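Local coordinates for protein cobalt-precorrin-5B C(1)-methyltransferase (Archaeoglobus fulgidus, PDB 1SR8) that probably catalyses the S-adenosylmethionine-dependent methylation of C-1 of cobalt-precorrin-5B to cobalt-precorrin-6A, a step of the anaerobic route to adenosylcobalamin, at residues A[47-51]-A[88-92]; A[56-61]-A[146-152]; A[121-125]-A[175-181]; A[218-223]-A[251-255]. All coordinates share one frame; numbering follows the deposited sequence.

Contact 1: residues A[47-51]-A[88-92]; sequences TASAA and RVRKF
Thr47 and Val89 meet where helix 44-57 lies on the mixed sheet through strand 86-90, the two running nearly antiparallel at 156° with short-segment axes 7.9 Å apart. Only small residues of the helix face the strand here, which lets the backbones come close. Val89, a beta-branched residue suited to a strand, points toward the helix and divides its methyls between two turns. Its CG2 lies 3.6 Å from Ala51 CA and 3.9 Å from Ala51 CB, against the helix backbone itself. The other methyl, CG1, sits 3.8 Å from Thr47 CG2 and also reaches Ala50 CB at 4.2 Å. With Thr47 CG2 anti to the backbone N (chi1 -59°, measured to OG1), the methyl drops onto the strand, 3.7 Å from Val89 O, while the hydroxyl stays beside its own backbone. That hydroxyl touches Lys91 as well, OG1 to CB at 3.4 Å, but its hydrogen bond goes to Thr43 O just ahead of the helix, which satisfies a buried polar atom. The amine of Lys91 leads away to a salt bridge with Asp99. An alanine in place of Thr47 would remove the methyl and the hydroxyl, and would probably leave a gap beside Val89 CG1 and Lys91 CB, with Thr43 O deprived of its side-chain donor. Val78 of strand 76-83 and Phe106 of strand 105-111 extend the same apolar layer. No hydrogen bond joins the two segments, which implies that they are held mainly by close van der Waals fit, methyls against methyls and against backbone atoms.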
loop_
_atom_site.group_PDB
_atom_site.type_symbol
_atom_site.label_atom_id
_atom_site.label_comp_id
_atom_site.label_asym_id
_atom_site.label_seq_id
_atom_site.Cartn_x
_atom_site.Cartn_y
_atom_site.Cartn_z
ATOM N N THR A 47 -9.128 -0.942 2.524
ATOM C CA THR A 47 -10.476 -1.242 2.053
ATOM C C THR A 47 -11.237 -1.927 3.179
ATOM O O THR A 47 -12.421 -1.655 3.402
ATOM C CB THR A 47 -10.439 -2.145 0.809
ATOM O OG1 THR A 47 -9.699 -1.486 -0.230
ATOM C CG2 THR A 47 -11.853 -2.435 0.315
ATOM N N ALA A 48 -10.548 -2.795 3.910
ATOM C CA ALA A 48 -11.164 -3.486 5.035
ATOM C C ALA A 48 -11.554 -2.463 6.107
ATOM O O ALA A 48 -12.640 -2.539 6.702
ATOM C CB ALA A 48 -10.196 -4.519 5.608
ATOM N N SER A 49 -10.667 -1.497 6.348
ATOM C CA SER A 49 -10.923 -0.463 7.342
ATOM C C SER A 49 -12.153 0.341 6.962
ATOM O O SER A 49 -13.003 0.632 7.811
ATOM C CB SER A 49 -9.721 0.477 7.461
ATOM O OG SER A 49 -8.613 -0.192 8.025
ATOM N N ALA A 50 -12.242 0.700 5.686
ATOM C CA ALA A 50 -13.373 1.479 5.201
ATOM C C ALA A 50 -14.673 0.717 5.417
ATOM O O ALA A 50 -15.662 1.294 5.875
ATOM C CB ALA A 50 -13.192 1.816 3.723
ATOM N N ALA A 51 -14.669 -0.577 5.102
ATOM C CA ALA A 51 -15.864 -1.408 5.277
ATOM C C ALA A 51 -16.302 -1.417 6.736
ATOM O O ALA A 51 -17.474 -1.216 7.044
ATOM C CB ALA A 51 -15.598 -2.837 4.802
ATOM N N ARG A 88 -20.329 -2.593 2.003
ATOM C CA ARG A 88 -19.719 -3.250 0.861
ATOM C C ARG A 88 -18.759 -2.218 0.274
ATOM O O ARG A 88 -19.175 -1.107 -0.063
ATOM C CB ARG A 88 -20.817 -3.596 -0.143
ATOM C CG ARG A 88 -20.384 -4.453 -1.293
ATOM C CD ARG A 88 -21.523 -4.649 -2.292
ATOM N NE ARG A 88 -21.138 -5.567 -3.363
ATOM C CZ ARG A 88 -21.035 -6.888 -3.223
ATOM N NH1 ARG A 88 -21.301 -7.457 -2.051
ATOM N NH2 ARG A 88 -20.642 -7.639 -4.253
ATOM N N VAL A 89 -17.478 -2.565 0.172
ATOM C CA VAL A 89 -16.485 -1.631 -0.365
ATOM C C VAL A 89 -15.582 -2.331 -1.357
ATOM O O VAL A 89 -15.089 -3.419 -1.096
ATOM C CB VAL A 89 -15.605 -1.035 0.753
ATOM C CG1 VAL A 89 -14.710 0.052 0.182
ATOM C CG2 VAL A 89 -16.473 -0.475 1.865
ATOM N N ARG A 90 -15.357 -1.701 -2.500
ATOM C CA ARG A 90 -14.521 -2.293 -3.531
ATOM C C ARG A 90 -13.134 -1.659 -3.495
ATOM O O ARG A 90 -12.994 -0.439 -3.401
ATOM C CB ARG A 90 -15.165 -2.069 -4.911
ATOM C CG ARG A 90 -14.600 -2.916 -6.057
ATOM C CD ARG A 90 -15.284 -2.579 -7.400
ATOM N NE ARG A 90 -16.704 -2.932 -7.441
ATOM C CZ ARG A 90 -17.169 -4.172 -7.572
ATOM N NH1 ARG A 90 -16.332 -5.194 -7.681
ATOM N NH2 ARG A 90 -18.478 -4.398 -7.588
ATOM N N LYS A 91 -12.107 -2.494 -3.548
ATOM C CA LYS A 91 -10.743 -1.994 -3.554
ATOM C C LYS A 91 -10.385 -1.500 -4.952
ATOM O O LYS A 91 -10.783 -2.107 -5.955
ATOM C CB LYS A 91 -9.756 -3.097 -3.183
ATOM C CG LYS A 91 -8.350 -2.775 -3.657
ATOM C CD LYS A 91 -7.345 -3.847 -3.349
ATOM C CE LYS A 91 -6.023 -3.486 -4.009
ATOM N NZ LYS A 91 -4.962 -4.493 -3.779
ATOM N N PHE A 92 -9.643 -0.400 -5.024
ATOM C CA PHE A 92 -9.193 0.105 -6.317
ATOM C C PHE A 92 -7.683 0.221 -6.267
ATOM O O PHE A 92 -7.118 0.600 -5.240
ATOM C CB PHE A 92 -9.855 1.446 -6.666
ATOM C CG PHE A 92 -9.553 2.569 -5.715
ATOM C CD1 PHE A 92 -8.377 3.302 -5.830
ATOM C CD2 PHE A 92 -10.485 2.939 -4.745
ATOM C CE1 PHE A 92 -8.129 4.395 -4.998
ATOM C CE2 PHE A 92 -10.251 4.029 -3.907
ATOM C CZ PHE A 92 -9.066 4.764 -4.034
#

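Contact 2: residues A[56-61]-A[146-152]; sequences IASLKE and ASREFNF
Ile56 projects between Ala146 and two phenylalanines, its CG1-CD1 arm on one side and CG2 on the other. CD1 enters a shallow hollow formed by Ala146 CB at 3.9 Å and Phe152 CD2 at 3.5 Å, and CG1 lies over a face of the Phe152 ring, 21° off the normal, as a CH-pi contact. The remaining methyl, CG2, lies between Phe152 CB (3.6 Å) and Phe150 CB (3.8 Å). Ala146, with only a CB, leaves room for Ile56 CD1. The second bump is the Phe150 ring, laid flat on the small residue Ala57: Ala57 CA stands 3.7 Å from the ring centroid, only 3° off the normal, and Glu149 CG lies over the opposite face. These are the C-terminal ends of helices 44-57 and 133-149 packing together; the latter closes in a Schellman motif, with Asn151 at positive phi and Phe152 N bonded to Ser147 O. Beyond that reversal, Phe152 holds CG anti to its backbone N (chi1 -179°), which brings the ring to Ile56. Around the rim of the Phe150 ring, the bent chain of Lys60 puts CE 3.3 Å from CD1, and Glu61 OE2 meets the edge near CE1, its carboxylate steeply turned to the ring. Lys60 NZ and Glu61 OE2 are tied by a salt bridge, NZ approaching from above the carboxylate plane. Leu59 CD1 reaches the Phe152 ring at CE1, 3.7 Å away.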
loop_
_atom_site.group_PDB
_atom_site.type_symbol
_atom_site.label_atom_id
_atom_site.label_comp_id
_atom_site.label_asym_id
_atom_site.label_seq_id
_atom_site.Cartn_x
_atom_site.Cartn_y
_atom_site.Cartn_z
ATOM N N ILE A 56 -20.322 0.510 10.947
ATOM C CA ILE A 56 -20.645 1.116 12.246
ATOM C C ILE A 56 -21.382 2.444 12.077
ATOM O O ILE A 56 -22.385 2.701 12.730
ATOM C CB ILE A 56 -19.362 1.383 13.090
ATOM C CG1 ILE A 56 -18.726 0.056 13.524
ATOM C CG2 ILE A 56 -19.699 2.241 14.308
ATOM C CD1 ILE A 56 -17.445 0.224 14.307
ATOM N N ALA A 57 -20.864 3.287 11.200
ATOM C CA ALA A 57 -21.460 4.577 10.929
ATOM C C ALA A 57 -22.872 4.453 10.346
ATOM O O ALA A 57 -23.753 5.247 10.677
ATOM C CB ALA A 57 -20.572 5.342 9.970
ATOM N N SER A 58 -23.087 3.460 9.487
ATOM C CA SER A 58 -24.389 3.267 8.839
ATOM C C SER A 58 -25.512 2.910 9.800
ATOM O O SER A 58 -26.687 2.941 9.435
ATOM C CB SER A 58 -24.295 2.194 7.753
ATOM O OG SER A 58 -24.172 0.909 8.321
ATOM N N LEU A 59 -25.160 2.563 11.028
ATOM C CA LEU A 59 -26.174 2.229 12.012
ATOM C C LEU A 59 -26.993 3.455 12.383
ATOM O O LEU A 59 -28.209 3.374 12.534
ATOM C CB LEU A 59 -25.530 1.670 13.269
ATOM C CG LEU A 59 -25.067 0.231 13.167
ATOM C CD1 LEU A 59 -24.518 -0.209 14.511
ATOM C CD2 LEU A 59 -26.237 -0.634 12.745
ATOM N N LYS A 60 -26.321 4.592 12.532
ATOM C CA LYS A 60 -27.010 5.820 12.903
ATOM C C LYS A 60 -27.175 6.869 11.803
ATOM O O LYS A 60 -27.337 8.056 12.100
ATOM C CB LYS A 60 -26.320 6.445 14.116
ATOM C CG LYS A 60 -24.804 6.372 14.105
ATOM C CD LYS A 60 -24.238 7.056 15.360
ATOM C CE LYS A 60 -23.955 8.554 15.138
ATOM N NZ LYS A 60 -25.063 9.289 14.460
ATOM N N GLU A 61 -27.151 6.429 10.542
ATOM C CA GLU A 61 -27.307 7.323 9.389
ATOM C C GLU A 61 -26.809 6.687 8.095
ATOM O O GLU A 61 -25.988 5.771 8.119
ATOM C CB GLU A 61 -26.561 8.632 9.631
ATOM C CG GLU A 61 -25.116 8.438 10.006
ATOM C CD GLU A 61 -24.563 9.628 10.741
ATOM O OE1 GLU A 61 -24.688 10.752 10.208
ATOM O OE2 GLU A 61 -24.008 9.443 11.848
ATOM N N ALA A 146 -14.175 4.774 15.203
ATOM C CA ALA A 146 -15.580 4.643 14.845
ATOM C C ALA A 146 -16.440 4.244 16.043
ATOM O O ALA A 146 -17.513 4.811 16.248
ATOM C CB ALA A 146 -15.747 3.636 13.710
ATOM N N SER A 147 -15.978 3.279 16.835
ATOM C CA SER A 147 -16.746 2.842 18.004
ATOM C C SER A 147 -17.073 4.027 18.905
ATOM O O SER A 147 -18.177 4.123 19.437
ATOM C CB SER A 147 -15.976 1.784 18.806
ATOM O OG SER A 147 -15.888 0.567 18.090
ATOM N N ARG A 148 -16.112 4.932 19.063
ATOM C CA ARG A 148 -16.294 6.112 19.900
ATOM C C ARG A 148 -17.154 7.190 19.241
ATOM O O ARG A 148 -18.054 7.739 19.866
ATOM C CB ARG A 148 -14.934 6.702 20.273
ATOM C CG ARG A 148 -14.182 5.886 21.290
ATOM C CD ARG A 148 -12.755 6.345 21.404
ATOM N NE ARG A 148 -12.073 5.694 22.515
ATOM C CZ ARG A 148 -10.754 5.699 22.680
ATOM N NH1 ARG A 148 -9.984 6.323 21.798
ATOM N NH2 ARG A 148 -10.206 5.086 23.723
ATOM N N GLU A 149 -16.883 7.495 17.979
ATOM C CA GLU A 149 -17.649 8.519 17.282
ATOM C C GLU A 149 -19.129 8.198 17.191
ATOM O O GLU A 149 -19.972 9.080 17.341
ATOM C CB GLU A 149 -17.113 8.709 15.868
ATOM C CG GLU A 149 -17.761 9.856 15.121
ATOM C CD GLU A 149 -17.075 10.141 13.800
ATOM O OE1 GLU A 149 -15.826 10.085 13.755
ATOM O OE2 GLU A 149 -17.782 10.432 12.810
ATOM N N PHE A 150 -19.435 6.931 16.945
ATOM C CA PHE A 150 -20.812 6.486 16.796
ATOM C C PHE A 150 -21.327 5.717 17.999
ATOM O O PHE A 150 -22.297 4.970 17.902
ATOM C CB PHE A 150 -20.918 5.651 15.525
ATOM C CG PHE A 150 -20.464 6.390 14.295
ATOM C CD1 PHE A 150 -21.297 7.326 13.678
ATOM C CD2 PHE A 150 -19.183 6.203 13.790
ATOM C CE1 PHE A 150 -20.864 8.063 12.582
ATOM C CE2 PHE A 150 -18.734 6.936 12.692
ATOM C CZ PHE A 150 -19.577 7.868 12.087
ATOM N N ASN A 151 -20.677 5.925 19.139
ATOM C CA ASN A 151 -21.045 5.275 20.389
ATOM C C ASN A 151 -21.467 3.825 20.169
ATOM O O ASN A 151 -22.533 3.390 20.602
ATOM C CB ASN A 151 -22.161 6.068 21.063
ATOM C CG ASN A 151 -22.059 6.037 22.571
ATOM O OD1 ASN A 151 -22.415 5.042 23.215
ATOM N ND2 ASN A 151 -21.550 7.128 23.150
ATOM N N PHE A 152 -20.596 3.090 19.493
ATOM C CA PHE A 152 -20.802 1.687 19.167
ATOM C C PHE A 152 -20.080 0.820 20.198
ATOM O O PHE A 152 -18.982 1.160 20.642
ATOM C CB PHE A 152 -20.240 1.427 17.766
ATOM C CG PHE A 152 -20.405 0.022 17.289
ATOM C CD1 PHE A 152 -21.666 -0.478 16.972
ATOM C CD2 PHE A 152 -19.294 -0.800 17.125
ATOM C CE1 PHE A 152 -21.819 -1.781 16.494
ATOM C CE2 PHE A 152 -19.432 -2.105 16.647
ATOM C CZ PHE A 152 -20.695 -2.597 16.331
#

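Contact 3: residues A[121-125]-A[175-181]; sequences GVGVK and VGIKGGI
Val124 and Lys178 form an antiparallel hydrogen-bonded pair, each backbone N-H donating a hydrogen bond to the other's O at 2.9 Å. One bond runs from Val124 N to Lys178 O and the other, at 166° the straighter, from Lys178 N to Val124 O. A little further along, the direction of the pairing changes: Ile181 N donates to Gly121 O at 2.9 Å, and Ile181 O accepts from Gly123 N at 2.8 Å, the two bonds of a parallel bridge between Val122 and Ile181. Gly123 and Gly180 make the switch possible, since their backbones come within 3.5 Å at CA and a side chain on either would clash with the opposite segment. Gly179 O is served by water: one molecule donates to it at 2.6 Å and accepts from Gly121 N. A second donates to Val122 O, which also receives Lys129 NZ, and only its bond to Gly179 O is weak. The extended chain of Lys125 (CG anti to the backbone N, chi1 179°) lies along the turn at Val175 and Gly176 and ends in a weak bond from NZ to Val175 O. Ile177 sets CG2 against Gly123 CA at 3.8 Å, with CG1 touching Lys125 CD where the two chains cross at a slant. Replacing Ile177 with a serine would strip both apolar arms and is likely to open a gap against Gly123, leaving the aliphatic part of Lys125 without one of its apolar neighbours. The whole belongs to a small mixed sheet in which 180-181 forms one edge, parallel to the central strand 121-125.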
loop_
_atom_site.group_PDB
_atom_site.type_symbol
_atom_site.label_atom_id
_atom_site.label_comp_id
_atom_site.label_asym_id
_atom_site.label_seq_id
_atom_site.Cartn_x
_atom_site.Cartn_y
_atom_site.Cartn_z
ATOM N N GLY A 121 -13.394 -15.816 2.728
ATOM C CA GLY A 121 -12.597 -15.101 1.749
ATOM C C GLY A 121 -11.255 -14.615 2.255
ATOM O O GLY A 121 -10.410 -14.202 1.461
ATOM N N VAL A 122 -11.075 -14.638 3.575
ATOM C CA VAL A 122 -9.823 -14.220 4.205
ATOM C C VAL A 122 -9.035 -15.490 4.517
ATOM O O VAL A 122 -9.473 -16.315 5.315
ATOM C CB VAL A 122 -10.079 -13.435 5.521
ATOM C CG1 VAL A 122 -8.752 -12.988 6.142
ATOM C CG2 VAL A 122 -10.968 -12.225 5.238
ATOM N N GLY A 123 -7.881 -15.643 3.875
ATOM C CA GLY A 123 -7.061 -16.822 4.074
ATOM C C GLY A 123 -6.609 -17.080 5.498
ATOM O O GLY A 123 -6.601 -16.188 6.344
ATOM N N VAL A 124 -6.228 -18.325 5.761
ATOM C CA VAL A 124 -5.755 -18.733 7.077
ATOM C C VAL A 124 -4.381 -19.378 6.930
ATOM O O VAL A 124 -4.156 -20.174 6.019
ATOM C CB VAL A 124 -6.726 -19.742 7.731
ATOM C CG1 VAL A 124 -6.080 -20.373 8.948
ATOM C CG2 VAL A 124 -8.010 -19.036 8.132
ATOM N N LYS A 125 -3.463 -19.017 7.823
ATOM C CA LYS A 125 -2.105 -19.551 7.813
ATOM C C LYS A 125 -1.739 -19.904 9.243
ATOM O O LYS A 125 -1.884 -19.077 10.141
ATOM C CB LYS A 125 -1.135 -18.495 7.288
ATOM C CG LYS A 125 0.317 -18.924 7.244
ATOM C CD LYS A 125 1.161 -17.823 6.631
ATOM C CE LYS A 125 2.609 -18.255 6.456
ATOM N NZ LYS A 125 3.364 -17.336 5.533
ATOM N N VAL A 175 2.410 -20.341 0.220
ATOM C CA VAL A 175 3.069 -19.620 1.303
ATOM C C VAL A 175 2.421 -20.023 2.624
ATOM O O VAL A 175 2.738 -19.481 3.687
ATOM C CB VAL A 175 2.964 -18.093 1.112
ATOM C CG1 VAL A 175 3.683 -17.367 2.249
ATOM C CG2 VAL A 175 3.581 -17.705 -0.229
ATOM N N GLY A 176 1.513 -20.989 2.547
ATOM C CA GLY A 176 0.846 -21.476 3.739
ATOM C C GLY A 176 -0.521 -20.871 3.981
ATOM O O GLY A 176 -1.243 -21.309 4.876
ATOM N N ILE A 177 -0.875 -19.864 3.188
ATOM C CA ILE A 177 -2.164 -19.195 3.318
ATOM C C ILE A 177 -3.194 -19.926 2.482
ATOM O O ILE A 177 -3.026 -20.063 1.277
ATOM C CB ILE A 177 -2.075 -17.755 2.818
ATOM C CG1 ILE A 177 -0.943 -17.039 3.552
ATOM C CG2 ILE A 177 -3.408 -17.050 3.016
ATOM C CD1 ILE A 177 -0.535 -15.739 2.922
ATOM N N LYS A 178 -4.267 -20.390 3.108
ATOM C CA LYS A 178 -5.287 -21.108 2.360
ATOM C C LYS A 178 -6.720 -20.721 2.702
ATOM O O LYS A 178 -7.027 -20.362 3.835
ATOM C CB LYS A 178 -5.078 -22.619 2.530
ATOM C CG LYS A 178 -4.619 -23.043 3.920
ATOM C CD LYS A 178 -3.961 -24.427 3.912
ATOM C CE LYS A 178 -4.970 -25.565 3.714
ATOM N NZ LYS A 178 -5.598 -25.588 2.358
ATOM N N GLY A 179 -7.589 -20.779 1.696
ATOM C CA GLY A 179 -8.984 -20.444 1.901
ATOM C C GLY A 179 -9.355 -18.989 1.669
ATOM O O GLY A 179 -10.491 -18.596 1.933
ATOM N N GLY A 180 -8.417 -18.182 1.182
ATOM C CA GLY A 180 -8.728 -16.785 0.943
ATOM C C GLY A 180 -7.509 -15.901 0.755
ATOM O O GLY A 180 -6.373 -16.368 0.814
ATOM N N ILE A 181 -7.748 -14.615 0.529
ATOM C CA ILE A 181 -6.662 -13.665 0.326
ATOM C C ILE A 181 -6.111 -13.125 1.642
ATOM O O ILE A 181 -6.664 -13.368 2.718
ATOM C CB ILE A 181 -7.128 -12.454 -0.507
ATOM C CG1 ILE A 181 -8.259 -11.722 0.222
ATOM C CG2 ILE A 181 -7.623 -12.915 -1.856
ATOM C CD1 ILE A 181 -8.611 -10.376 -0.381
HETATM O O HOH W 1 -12.621 -18.603 3.349
HETATM O O HOH W 2 -10.985 -19.106 5.337
#

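Contact 4: residues A[218-223]-A[251-255]; sequences KAWLYA and IVGFP
Val252, Phe254 and Ala219 bury most of the surface where helix 217-226 packs on strand 248-253. Val252 points from the strand toward the helix and spreads its two methyls along it. CG1, anti to the backbone N (chi1 -176°), is placed 3.7 Å from Tyr222 CD2, and the two side chains cross at about a right angle. CG2 turns instead to Ala223, whose CB is 4.2 Å away. A beta-branched valine suits the site, since it keeps an extended backbone while offering a methyl to each of two helix residues. Ala219 stands where helix and strand backbones come nearest, its CA 5.2 Å from that of Gly253. Its CB lies 3.6 Å from Val252 O and also touches Gly253 CA; having only that CB, alanine suits the close approach. Phe254, the N-cap residue of helix 255-262, swings its ring back to the first turn of helix 217-226. Its rim atom CE1 reaches Lys218 CB at 3.5 Å, and Ala219 N meets the ring at its edge, close to the ring plane. Lys218 contributes its CB here while the rest of its bent chain leads the amine away. With no hydrogen bond between the segments, the fit is mostly apolar. The short axes approach to 7.4 Å at an angle of 129°. The helix is the crossover of a beta-alpha-beta unit between parallel strands 210-214 and 231-234. Ala219 and Ala223 also touch Thr214, while Tyr222 reaches Val280 of strand 278-281, so the helix covers part of one face of the four-stranded parallel sheet.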
loop_
_atom_site.group_PDB
_atom_site.type_symbol
_atom_site.label_atom_id
_atom_site.label_comp_id
_atom_site.label_asym_id
_atom_site.label_seq_id
_atom_site.Cartn_x
_atom_site.Cartn_y
_atom_site.Cartn_z
ATOM N N LYS A 218 9.550 -1.614 3.828
ATOM C CA LYS A 218 10.433 -1.998 4.927
ATOM C C LYS A 218 11.870 -1.640 4.593
ATOM O O LYS A 218 12.600 -1.143 5.451
ATOM C CB LYS A 218 10.313 -3.496 5.227
ATOM C CG LYS A 218 8.871 -3.919 5.537
ATOM C CD LYS A 218 8.750 -5.375 6.004
ATOM C CE LYS A 218 7.401 -5.984 5.586
ATOM N NZ LYS A 218 6.209 -5.241 6.109
ATOM N N ALA A 219 12.257 -1.882 3.341
ATOM C CA ALA A 219 13.602 -1.573 2.852
ATOM C C ALA A 219 13.841 -0.071 2.919
ATOM O O ALA A 219 14.916 0.394 3.311
ATOM C CB ALA A 219 13.758 -2.048 1.421
ATOM N N TRP A 220 12.820 0.675 2.522
ATOM C CA TRP A 220 12.845 2.130 2.511
ATOM C C TRP A 220 13.086 2.652 3.922
ATOM O O TRP A 220 13.861 3.582 4.122
ATOM C CB TRP A 220 11.503 2.641 1.978
ATOM C CG TRP A 220 11.381 4.132 1.832
ATOM C CD1 TRP A 220 11.728 4.885 0.743
ATOM C CD2 TRP A 220 10.805 5.039 2.779
ATOM N NE1 TRP A 220 11.394 6.199 0.952
ATOM C CE2 TRP A 220 10.828 6.325 2.194
ATOM C CE3 TRP A 220 10.269 4.890 4.064
ATOM C CZ2 TRP A 220 10.333 7.457 2.849
ATOM C CZ3 TRP A 220 9.776 6.014 4.717
ATOM C CH2 TRP A 220 9.811 7.285 4.106
ATOM N N LEU A 221 12.412 2.050 4.898
ATOM C CA LEU A 221 12.550 2.440 6.296
ATOM C C LEU A 221 13.958 2.126 6.762
ATOM O O LEU A 221 14.557 2.883 7.524
ATOM C CB LEU A 221 11.544 1.686 7.173
ATOM C CG LEU A 221 10.086 2.145 7.069
ATOM C CD1 LEU A 221 9.168 1.184 7.810
ATOM C CD2 LEU A 221 9.958 3.538 7.642
ATOM N N TYR A 222 14.488 1.004 6.296
ATOM C CA TYR A 222 15.833 0.612 6.673
ATOM C C TYR A 222 16.837 1.629 6.160
ATOM O O TYR A 222 17.706 2.071 6.896
ATOM C CB TYR A 222 16.171 -0.752 6.096
ATOM C CG TYR A 222 17.482 -1.300 6.596
ATOM C CD1 TYR A 222 17.577 -1.896 7.859
ATOM C CD2 TYR A 222 18.630 -1.238 5.802
ATOM C CE1 TYR A 222 18.786 -2.423 8.316
ATOM C CE2 TYR A 222 19.842 -1.758 6.247
ATOM C CZ TYR A 222 19.915 -2.352 7.501
ATOM O OH TYR A 222 21.110 -2.900 7.924
ATOM N N ALA A 223 16.714 1.991 4.891
ATOM C CA ALA A 223 17.620 2.961 4.281
ATOM C C ALA A 223 17.523 4.325 4.970
ATOM O O ALA A 223 18.530 5.009 5.147
ATOM C CB ALA A 223 17.311 3.101 2.786
ATOM N N ILE A 251 21.744 0.067 -3.205
ATOM C CA ILE A 251 20.589 -0.821 -3.317
ATOM C C ILE A 251 20.303 -1.491 -1.976
ATOM O O ILE A 251 21.181 -2.118 -1.385
ATOM C CB ILE A 251 20.817 -1.921 -4.380
ATOM C CG1 ILE A 251 21.031 -1.275 -5.752
ATOM C CG2 ILE A 251 19.624 -2.870 -4.409
ATOM C CD1 ILE A 251 21.363 -2.253 -6.847
ATOM N N VAL A 252 19.074 -1.341 -1.496
ATOM C CA VAL A 252 18.658 -1.944 -0.233
ATOM C C VAL A 252 17.373 -2.734 -0.483
ATOM O O VAL A 252 16.403 -2.198 -1.023
ATOM C CB VAL A 252 18.385 -0.868 0.844
ATOM C CG1 VAL A 252 18.053 -1.534 2.176
ATOM C CG2 VAL A 252 19.592 0.062 0.969
ATOM N N GLY A 253 17.367 -4.010 -0.113
ATOM C CA GLY A 253 16.178 -4.809 -0.322
ATOM C C GLY A 253 16.236 -6.173 0.331
ATOM O O GLY A 253 17.274 -6.588 0.845
ATOM N N PHE A 254 15.107 -6.870 0.317
ATOM C CA PHE A 254 15.034 -8.201 0.893
ATOM C C PHE A 254 15.315 -9.241 -0.189
ATOM O O PHE A 254 15.043 -9.018 -1.372
ATOM C CB PHE A 254 13.660 -8.439 1.526
ATOM C CG PHE A 254 13.396 -7.585 2.741
ATOM C CD1 PHE A 254 13.060 -6.243 2.611
ATOM C CD2 PHE A 254 13.494 -8.120 4.016
ATOM C CE1 PHE A 254 12.822 -5.443 3.740
ATOM C CE2 PHE A 254 13.260 -7.330 5.148
ATOM C CZ PHE A 254 12.924 -5.990 5.005
ATOM N N PRO A 255 15.871 -10.392 0.208
ATOM C CA PRO A 255 16.226 -11.514 -0.663
ATOM C C PRO A 255 15.217 -11.833 -1.764
ATOM O O PRO A 255 15.587 -12.059 -2.922
ATOM C CB PRO A 255 16.372 -12.663 0.322
ATOM C CG PRO A 255 16.924 -11.983 1.529
ATOM C CD PRO A 255 16.066 -10.754 1.624
#

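How the contacts relate
Contacts 1 and 2 share helix 44-57: its N-terminal half rests on the mixed sheet in contact 1, and its end meets the end of helix 133-149 in contact 2, with centres about 17 Å apart. Their segments alternate along the chain, and both involve the helix packed on the six-stranded mixed sheet. Contact 3 belongs to a separate small sheet, its centre about 18 Å from that of contact 1 and about 30 Å from that of contact 2. Contact 4 lies in the parallel sheet, across the chain's centre from contacts 1 and 2, about 39 Å from contact 2 between centres. No bound substrate or cofactor marks the active site relative to these four contacts.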